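Local coordinates for protein SeqA (Vibrio cholerae, PDB 3SK7) that probably binds pairs of hemimethylated GATC sequences in the replication origin, limiting replication initiation to once per chromosome per cell cycle, at residues R9-L12 with I13-E16; K73-P76 with N77-F80; T88-K91 with Q92-V95. All blocks are in the same frame, centred on the assembly; numbering follows the deposited sequence.

Interaction 1 (R9-L12 with I13-E16); sequences RSLL and ISDE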
ATOM      1  N   ARG A   9     -11.894  -4.371   5.344  1.00  9.65           N
ATOM      2  CA  ARG A   9     -12.305  -5.692   5.785  1.00 10.84           C
ATOM      3  C   ARG A   9     -12.861  -6.497   4.611  1.00 11.76           C
ATOM      4  O   ARG A   9     -12.530  -7.666   4.441  1.00  9.35           O
ATOM      5  CB  ARG A   9     -13.362  -5.578   6.885  1.00 18.47           C
ATOM      6  CG  ARG A   9     -13.453  -6.767   7.758  1.00 28.41           C
ATOM      7  CD  ARG A   9     -14.742  -6.700   8.580  1.00 31.11           C
ATOM      8  NE  ARG A   9     -15.243  -8.041   8.867  1.00 33.53           N
ATOM      9  CZ  ARG A   9     -16.121  -8.703   8.113  1.00 33.08           C
ATOM     10  NH1 ARG A   9     -16.490  -9.914   8.469  1.00 34.70           N
ATOM     11  NH2 ARG A   9     -16.645  -8.164   7.018  1.00 35.67           N
ATOM     12  N   SER A  10     -13.686  -5.863   3.786  1.00  8.50           N
ATOM     13  CA  SER A  10     -14.221  -6.542   2.616  0.67  9.23           C
ATOM     14  C   SER A  10     -13.116  -7.032   1.680  1.00 10.75           C
ATOM     15  O   SER A  10     -13.218  -8.142   1.128  1.00 10.90           O
ATOM     16  CB  SER A  10     -15.187  -5.641   1.854  0.67  8.91           C
ATOM     17  OG  SER A  10     -16.386  -5.415   2.593  0.67 11.44           O
ATOM     18  N   LEU A  11     -12.068  -6.225   1.487  1.00  8.50           N
ATOM     19  CA  LEU A  11     -10.923  -6.685   0.706  1.00  6.34           C
ATOM     20  C   LEU A  11     -10.347  -7.998   1.257  1.00  6.77           C
ATOM     21  O   LEU A  11     -10.048  -8.953   0.492  1.00  7.37           O
ATOM     22  CB  LEU A  11      -9.835  -5.612   0.676  1.00  7.29           C
ATOM     23  CG  LEU A  11      -8.527  -6.012  -0.004  1.00  6.69           C
ATOM     24  CD1 LEU A  11      -8.753  -6.221  -1.476  1.00  9.69           C
ATOM     25  CD2 LEU A  11      -7.473  -4.978   0.185  1.00 10.73           C
ATOM     26  N   LEU A  12     -10.154  -8.033   2.567  1.00  8.39           N
ATOM     27  CA  LEU A  12      -9.427  -9.137   3.161  1.00  8.34           C
ATOM     28  C   LEU A  12     -10.160 -10.465   2.999  1.00 11.24           C
ATOM     29  O   LEU A  12      -9.530 -11.522   2.987  1.00 13.24           O
ATOM     30  CB  LEU A  12      -9.180  -8.874   4.636  1.00  8.89           C
ATOM     31  CG  LEU A  12      -8.234  -7.741   4.981  1.00  9.10           C
ATOM     32  CD1 LEU A  12      -8.035  -7.660   6.475  1.00 11.48           C
ATOM     33  CD2 LEU A  12      -6.932  -7.966   4.301  1.00 12.72           C
ATOM     34  N   ILE A  13     -11.481 -10.409   2.873  1.00  9.13           N
ATOM     35  CA  ILE A  13     -12.269 -11.637   2.738  1.00  9.36           C
ATOM     36  C   ILE A  13     -12.734 -11.877   1.295  1.00 12.00           C
ATOM     37  O   ILE A  13     -13.476 -12.829   1.014  1.00 11.99           O
ATOM     38  CB  ILE A  13     -13.490 -11.646   3.669  1.00 11.41           C
ATOM     39  CG1 ILE A  13     -14.502 -10.577   3.275  1.00 13.59           C
ATOM     40  CG2 ILE A  13     -13.034 -11.478   5.078  1.00 12.70           C
ATOM     41  CD1 ILE A  13     -15.781 -10.577   4.109  1.00 18.31           C
ATOM     42  N   SER A  14     -12.271 -11.028   0.386  1.00  9.47           N
ATOM     43  CA  SER A  14     -12.646 -11.113  -1.032  1.00 10.89           C
ATOM     44  C   SER A  14     -11.937 -12.242  -1.762  1.00 15.11           C
ATOM     45  O   SER A  14     -10.840 -12.662  -1.402  1.00 10.87           O
ATOM     46  CB  SER A  14     -12.364  -9.789  -1.761  1.00 10.02           C
ATOM     47  OG  SER A  14     -10.980  -9.571  -1.985  1.00 11.43           O
ATOM     48  N   ASP A  15     -12.576 -12.733  -2.806  1.00 12.43           N
ATOM     49  CA  ASP A  15     -11.986 -13.809  -3.615  1.00 14.73           C
ATOM     50  C   ASP A  15     -10.688 -13.342  -4.280  1.00 15.70           C
ATOM     51  O   ASP A  15      -9.705 -14.063  -4.328  1.00 15.16           O
ATOM     52  CB  ASP A  15     -12.952 -14.243  -4.720  1.00 16.55           C
ATOM     53  CG  ASP A  15     -14.090 -15.129  -4.223  1.00 26.08           C
ATOM     54  OD1 ASP A  15     -14.070 -15.529  -3.048  1.00 30.97           O
ATOM     55  OD2 ASP A  15     -14.996 -15.451  -5.035  1.00 29.51           O
ATOM     56  N   GLU A  16     -10.687 -12.099  -4.754  1.00 12.82           N
ATOM     57  CA  GLU A  16      -9.541 -11.560  -5.463  1.00 14.29           C
ATOM     58  C   GLU A  16      -8.299 -11.539  -4.578  1.00 13.82           C
ATOM     59  O   GLU A  16      -7.226 -11.939  -5.007  1.00 18.71           O
ATOM     60  CB  GLU A  16      -9.817 -10.162  -6.016  1.00 20.36           C
ATOM     61  CG  GLU A  16      -8.584  -9.587  -6.746  1.00 32.34           C
ATOM     62  CD  GLU A  16      -8.731  -8.129  -7.178  1.00 38.44           C
ATOM     63  OE1 GLU A  16      -9.731  -7.480  -6.791  1.00 39.58           O
ATOM     64  OE2 GLU A  16      -7.836  -7.633  -7.911  1.00 40.35           O
TER
HETATM   65  O   HOH W   1      -9.447 -13.280   1.084  1.00 21.13           O
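The C-terminal end of helix 3-12 is followed, after Ile13 alone, by the N-cap Ser14 of helix 15-18, and Ser14 meets Leu11 at this junction. Leu11 O accepts twice from that one residue. The hydroxyl Ser14 OG gives the shorter bond, 2.7 Å to Leu11 O, with a C=O...donor angle of 130° and a tilt of 18° from the carbonyl plane. The second donor is Ser14 N, 3.0 Å from Leu11 O, which stands above that plane rather than on a lone pair. With chi1 at 73°, OG lies between the backbone N and carbonyl carbon of Ser14; from there it reaches back to Leu11 O while accepting from the amide N of Phe17, the N-cap bond. Ile13, the first residue to leave helical backbone angles, bonds only weakly through its N, at 3.3 Å to both Arg9 O and Ser10 O. Its side chain folds back over the last turn: Ile13 CG1 is 3.5 Å from Ser10 O, and Ile13 CD1 lies 3.9 Å from NH2 of Arg9. A water donates to Leu12 O at 2.6 Å and to Ser14 O, bridging the two carbonyls across the junction. Leu11 packs on Leu29 and Ile30 of helix 23-37. The arrangement is that of a serine N-cap whose hydroxyl also bonds the last turn of the preceding helix.

Interaction 2 (K73-P76 with N77-F80); sequences KAIP and NTPF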
ATOM      1  N   LYS A  73       7.790  -0.076  -8.721  1.00  9.89           N
ATOM      2  CA  LYS A  73       6.678  -0.670  -9.449  0.54 10.57           C
ATOM      3  C   LYS A  73       5.439   0.225  -9.380  1.00  6.83           C
ATOM      4  O   LYS A  73       5.170   0.850  -8.350  1.00  7.53           O
ATOM      5  CB  LYS A  73       6.359  -2.040  -8.848  0.54 12.53           C
ATOM      6  CG  LYS A  73       5.412  -2.904  -9.650  0.54 16.80           C
ATOM      7  CD  LYS A  73       5.248  -4.268  -8.978  0.54 18.00           C
ATOM      8  CE  LYS A  73       4.639  -5.294  -9.908  0.54 17.44           C
ATOM      9  NZ  LYS A  73       4.606  -6.629  -9.254  0.54 16.99           N
ATOM     10  N   ALA A  74       4.657   0.254 -10.452  1.00  9.28           N
ATOM     11  CA  ALA A  74       3.438   1.023 -10.482  1.00  8.71           C
ATOM     12  C   ALA A  74       2.378   0.369  -9.636  1.00  8.92           C
ATOM     13  O   ALA A  74       2.208  -0.861  -9.678  1.00 11.48           O
ATOM     14  CB  ALA A  74       2.955   1.175 -11.909  1.00  9.79           C
ATOM     15  N   ILE A  75       1.696   1.190  -8.844  1.00  6.45           N
ATOM     16  CA  ILE A  75       0.556   0.714  -8.077  1.00  7.64           C
ATOM     17  C   ILE A  75      -0.681   0.717  -8.969  1.00  9.05           C
ATOM     18  O   ILE A  75      -1.127   1.747  -9.428  1.00 11.13           O
ATOM     19  CB  ILE A  75       0.309   1.574  -6.839  1.00  6.56           C
ATOM     20  CG1 ILE A  75       1.549   1.587  -5.964  1.00  7.56           C
ATOM     21  CG2 ILE A  75      -0.851   1.032  -6.030  1.00  9.09           C
ATOM     22  CD1 ILE A  75       1.489   2.609  -4.818  1.00  8.40           C
ATOM     23  N   PRO A  76      -1.208  -0.467  -9.266  1.00  9.28           N
ATOM     24  CA  PRO A  76      -2.284  -0.554 -10.252  1.00 11.35           C
ATOM     25  C   PRO A  76      -3.488   0.346  -9.966  1.00  9.69           C
ATOM     26  O   PRO A  76      -3.889   0.506  -8.801  1.00  9.09           O
ATOM     27  CB  PRO A  76      -2.702  -2.033 -10.179  1.00 11.77           C
ATOM     28  CG  PRO A  76      -1.498  -2.739  -9.734  1.00 13.13           C
ATOM     29  CD  PRO A  76      -0.817  -1.785  -8.756  1.00  9.55           C
ATOM     30  N   ASN A  77      -4.023   0.950 -11.026  1.00 14.04           N
ATOM     31  CA  ASN A  77      -5.192   1.803 -10.943  0.67 12.46           C
ATOM     32  C   ASN A  77      -4.929   3.058 -10.120  1.00 13.00           C
ATOM     33  O   ASN A  77      -5.830   3.662  -9.574  1.00 17.22           O
ATOM     34  CB  ASN A  77      -6.377   1.018 -10.386  0.67 15.27           C
ATOM     35  CG  ASN A  77      -6.752  -0.151 -11.266  0.67 25.98           C
ATOM     36  OD1 ASN A  77      -6.921  -1.275 -10.798  0.67 31.01           O
ATOM     37  ND2 ASN A  77      -6.865   0.111 -12.556  0.67 26.49           N
ATOM     38  N   THR A  78      -3.667   3.442 -10.055  1.00 11.62           N
ATOM     39  CA  THR A  78      -3.278   4.700  -9.410  1.00 11.36           C
ATOM     40  C   THR A  78      -2.198   5.362 -10.247  1.00 12.48           C
ATOM     41  O   THR A  78      -1.604   4.732 -11.110  1.00 14.93           O
ATOM     42  CB  THR A  78      -2.703   4.532  -7.949  1.00 11.14           C
ATOM     43  OG1 THR A  78      -1.328   4.230  -8.013  1.00 12.48           O
ATOM     44  CG2 THR A  78      -3.403   3.466  -7.176  1.00 10.21           C
ATOM     45  N   PRO A  79      -1.909   6.631  -9.949  1.00 10.88           N
ATOM     46  CA  PRO A  79      -0.818   7.348 -10.611  1.00 10.82           C
ATOM     47  C   PRO A  79       0.517   7.199  -9.886  1.00 10.44           C
ATOM     48  O   PRO A  79       1.501   7.839 -10.247  1.00 13.19           O
ATOM     49  CB  PRO A  79      -1.279   8.800 -10.550  1.00 13.28           C
ATOM     50  CG  PRO A  79      -2.096   8.877  -9.339  1.00 13.70           C
ATOM     51  CD  PRO A  79      -2.792   7.550  -9.216  1.00 11.55           C
ATOM     52  N   PHE A  80       0.551   6.372  -8.858  1.00  7.94           N
ATOM     53  CA  PHE A  80       1.710   6.260  -7.981  1.00  7.84           C
ATOM     54  C   PHE A  80       2.577   5.034  -8.226  1.00  7.05           C
ATOM     55  O   PHE A  80       2.129   4.050  -8.836  1.00  7.34           O
ATOM     56  CB  PHE A  80       1.252   6.324  -6.510  1.00 10.12           C
ATOM     57  CG  PHE A  80       0.534   7.596  -6.167  1.00  9.88           C
ATOM     58  CD1 PHE A  80       1.207   8.812  -6.119  1.00 11.83           C
ATOM     59  CD2 PHE A  80      -0.829   7.616  -5.958  1.00 11.40           C
ATOM     60  CE1 PHE A  80       0.548   9.982  -5.821  1.00 15.77           C
ATOM     61  CE2 PHE A  80      -1.480   8.813  -5.666  1.00 13.29           C
ATOM     62  CZ  PHE A  80      -0.773   9.983  -5.615  1.00 11.66           C
TER
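Chi1 of 84° sets Thr78 OG1 between its own backbone N and carbonyl carbon, turned back toward Ile75, while chi1 of -58° on Ile75 leaves CG2 anti to the backbone N and directs it toward the Thr78 methyl. Thr78 OG1 donates to Ile75 O at 2.9 Å, from a position tilted out of the carbonyl plane. The same oxygen receives Thr78 N, but at 3.1 Å between Thr78 N and Ile75 O this bond is weak. Beside these polar atoms the two beta-branched side chains cross obliquely, with Ile75 CG2 3.7 Å from Thr78 CG2; Ile75 CB also lies close to the threonine oxygen.

The backbone here makes a type II beta turn from Ile75 to Thr78: Pro76, whose ring restrains phi, takes the second position, and Asn77 takes the third with the positive phi of this turn type. Thr78 OG1 accepts from Phe80 N at 3.0 Å, two residues on, which makes an ST turn, so one hydroxyl both donates backward and accepts forward. Ile75 N donates to Phe80 O at 2.9 Å and the bond is nearly straight at 167°, next to the antiparallel pairing of strands 73-74 and 81-82, where Lys73 bonds with Val82 through the backbone.

Apolar contact follows the same path. Ile75 CD1 reaches Phe80 CB at 4.1 Å, and Pro79 CG rests over one face of the Phe80 ring, offset toward its rim. The ring itself packs on Ser43 and Met47 of helix 39-47, whereas Ile75 touches Ser32 of helix 23-37; the hydroxyl of Ser32 bonds Pro76 O.

Interaction 3 (T88-K91 with Q92-V95); sequences TSRK and QQMV
Thr88 meets Gln92 one helical turn on: Thr88 O accepts from Gln92 N at 2.9 Å, and the methyl Thr88 CG2 lies 4.0 Å from Gln92 NE2. That amide nitrogen has its own partner in the carbonyl of Thr113. Ser89 O takes the next bond, from Gln93 N; in one of its two conformers Ser89 OG lies 2.8 Å from a water, which donates to Gln92 OE1 at 2.7 Å. Arg90 has CG anti to the backbone N (chi1 173°), then bends at chi2 and chi3, which brings one face of its guanidinium up to Gln93 OE1. The guanidinium and amide planes are 72° apart; the approach is too close in the model, so its detail is doubtful. Arg90 CG touches Met94 SD at 3.9 Å, the side chains crossing at about a right angle. Lys91 O closes the series by accepting from Val95 N at 3.0 Å, with an N-H...O angle of 164°, while Lys91 NZ bonds Asn86 OD1. This first part of helix 88-101 lies against helix 23-37 through Lys91 and Val95 on Phe27, and against helix 106-114 through Val95 on Val112, with Tyr55 beside Arg90 and Met94.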
ATOM      1  N   THR A  88       8.888  -8.639   3.521  1.00 12.20           N
ATOM      2  CA  THR A  88       7.499  -8.521   3.932  1.00 10.77           C
ATOM      3  C   THR A  88       7.373  -7.658   5.168  1.00 11.36           C
ATOM      4  O   THR A  88       6.423  -6.889   5.299  1.00 11.02           O
ATOM      5  CB  THR A  88       6.891  -9.901   4.156  1.00 13.85           C
ATOM      6  OG1 THR A  88       6.812 -10.560   2.887  1.00 19.74           O
ATOM      7  CG2 THR A  88       5.496  -9.782   4.730  1.00 18.41           C
ATOM      8  N   SER A  89       8.332  -7.736   6.076  1.00 12.10           N
ATOM      9  CA  SER A  89       8.285  -6.882   7.262  0.55 12.16           C
ATOM     10  C   SER A  89       8.263  -5.404   6.896  1.00  9.67           C
ATOM     11  O   SER A  89       7.495  -4.597   7.464  1.00 11.54           O
ATOM     12  CB  SER A  89       9.460  -7.185   8.180  0.55 14.91           C
ATOM     13  OG  SER A  89       9.334  -8.490   8.703  0.55 23.30           O
ATOM     14  N   ARG A  90       9.097  -5.032   5.941  1.00  9.26           N
ATOM     15  CA  ARG A  90       9.170  -3.645   5.507  1.00 10.33           C
ATOM     16  C   ARG A  90       7.869  -3.237   4.791  1.00  9.91           C
ATOM     17  O   ARG A  90       7.350  -2.124   4.988  1.00 10.18           O
ATOM     18  CB  ARG A  90      10.360  -3.469   4.582  1.00 13.93           C
ATOM     19  CG  ARG A  90      10.430  -2.113   3.952  1.00 18.56           C
ATOM     20  CD  ARG A  90      10.474  -1.013   4.978  1.00 30.39           C
ATOM     21  NE  ARG A  90      11.556  -1.221   5.930  1.00 34.31           N
ATOM     22  CZ  ARG A  90      11.733  -0.496   7.025  1.00 42.57           C
ATOM     23  NH1 ARG A  90      12.748  -0.773   7.836  1.00 42.28           N
ATOM     24  NH2 ARG A  90      10.889   0.498   7.299  1.00 47.82           N
ATOM     25  N   LYS A  91       7.332  -4.139   3.975  1.00  8.64           N
ATOM     26  CA  LYS A  91       6.051  -3.874   3.312  1.00  8.68           C
ATOM     27  C   LYS A  91       4.947  -3.612   4.363  1.00  9.61           C
ATOM     28  O   LYS A  91       4.095  -2.712   4.201  1.00  8.11           O
ATOM     29  CB  LYS A  91       5.645  -5.046   2.425  1.00  8.25           C
ATOM     30  CG  LYS A  91       6.428  -5.132   1.127  1.00  8.95           C
ATOM     31  CD  LYS A  91       6.006  -6.367   0.347  1.00 10.84           C
ATOM     32  CE  LYS A  91       6.783  -6.514  -0.968  1.00 12.54           C
ATOM     33  NZ  LYS A  91       8.268  -6.763  -0.767  1.00 12.95           N
ATOM     34  N   GLN A  92       4.956  -4.407   5.434  1.00  7.02           N
ATOM     35  CA  GLN A  92       3.982  -4.223   6.510  1.00  7.24           C
ATOM     36  C   GLN A  92       4.133  -2.841   7.131  1.00  8.07           C
ATOM     37  O   GLN A  92       3.142  -2.134   7.383  1.00  9.70           O
ATOM     38  CB  GLN A  92       4.161  -5.331   7.563  1.00  9.96           C
ATOM     39  CG  GLN A  92       3.718  -6.703   7.091  1.00 12.06           C
ATOM     40  CD  GLN A  92       4.116  -7.808   8.026  1.00 16.09           C
ATOM     41  OE1 GLN A  92       5.134  -7.745   8.714  1.00 19.16           O
ATOM     42  NE2 GLN A  92       3.338  -8.857   8.017  1.00 23.21           N
ATOM     43  N   GLN A  93       5.375  -2.446   7.397  1.00  9.28           N
ATOM     44  CA  GLN A  93       5.612  -1.140   8.008  1.00  9.24           C
ATOM     45  C   GLN A  93       5.167   0.006   7.126  1.00  8.40           C
ATOM     46  O   GLN A  93       4.665   1.016   7.603  1.00  9.79           O
ATOM     47  CB  GLN A  93       7.109  -0.973   8.322  1.00 14.05           C
ATOM     48  CG  GLN A  93       7.593  -1.917   9.401  1.00 22.49           C
ATOM     49  CD  GLN A  93       9.085  -1.776   9.699  1.00 32.68           C
ATOM     50  OE1 GLN A  93       9.852  -1.317   8.858  1.00 37.13           O
ATOM     51  NE2 GLN A  93       9.491  -2.157  10.908  1.00 37.96           N
ATOM     52  N   MET A  94       5.373  -0.142   5.831  1.00  7.65           N
ATOM     53  CA  MET A  94       4.966   0.891   4.876  1.00  9.79           C
ATOM     54  C   MET A  94       3.446   1.051   4.857  1.00  6.19           C
ATOM     55  O   MET A  94       2.917   2.174   4.862  1.00  8.64           O
ATOM     56  CB  MET A  94       5.469   0.536   3.485  1.00 12.29           C
ATOM     57  CG  MET A  94       6.993   0.497   3.400  1.00 14.15           C
ATOM     58  SD  MET A  94       7.663  -0.306   1.927  1.00 19.44           S
ATOM     59  CE  MET A  94       7.020   0.853   0.752  1.00 11.71           C
ATOM     60  N   VAL A  95       2.747  -0.083   4.822  1.00  6.51           N
ATOM     61  CA  VAL A  95       1.290  -0.039   4.816  1.00  6.13           C
ATOM     62  C   VAL A  95       0.746   0.541   6.138  1.00  6.91           C
ATOM     63  O   VAL A  95      -0.200   1.324   6.144  1.00  7.87           O
ATOM     64  CB  VAL A  95       0.695  -1.430   4.556  1.00  7.03           C
ATOM     65  CG1 VAL A  95      -0.783  -1.462   4.893  1.00  7.57           C
ATOM     66  CG2 VAL A  95       0.901  -1.845   3.117  1.00  9.24           C
TER
HETATM   67  O   HOH W   2       6.888  -9.719   9.407  1.00 36.02           O

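How the interactions relate
The three contacts follow one another along the chain within the SeqA C-terminal domain and do not touch: centres lie about 17 to 20 Å apart. Interaction 1 is a surface helix junction, its centre about 15 Å from the chain centre, whereas interactions 2 and 3 are partly buried and sit on opposite sides of that centre. Helix 23-37 is common ground, packed against by side chains of all three, and helix 106-114 meets both interactions 1 and 3. Their chemistry follows their place. A hydroxyl bonds the carbonyl three residues back both at the helix junction of 9-16 and in the turn of 73-80, while the continuous helix of 88-95 relies on regular i to i+4 backbone bonds.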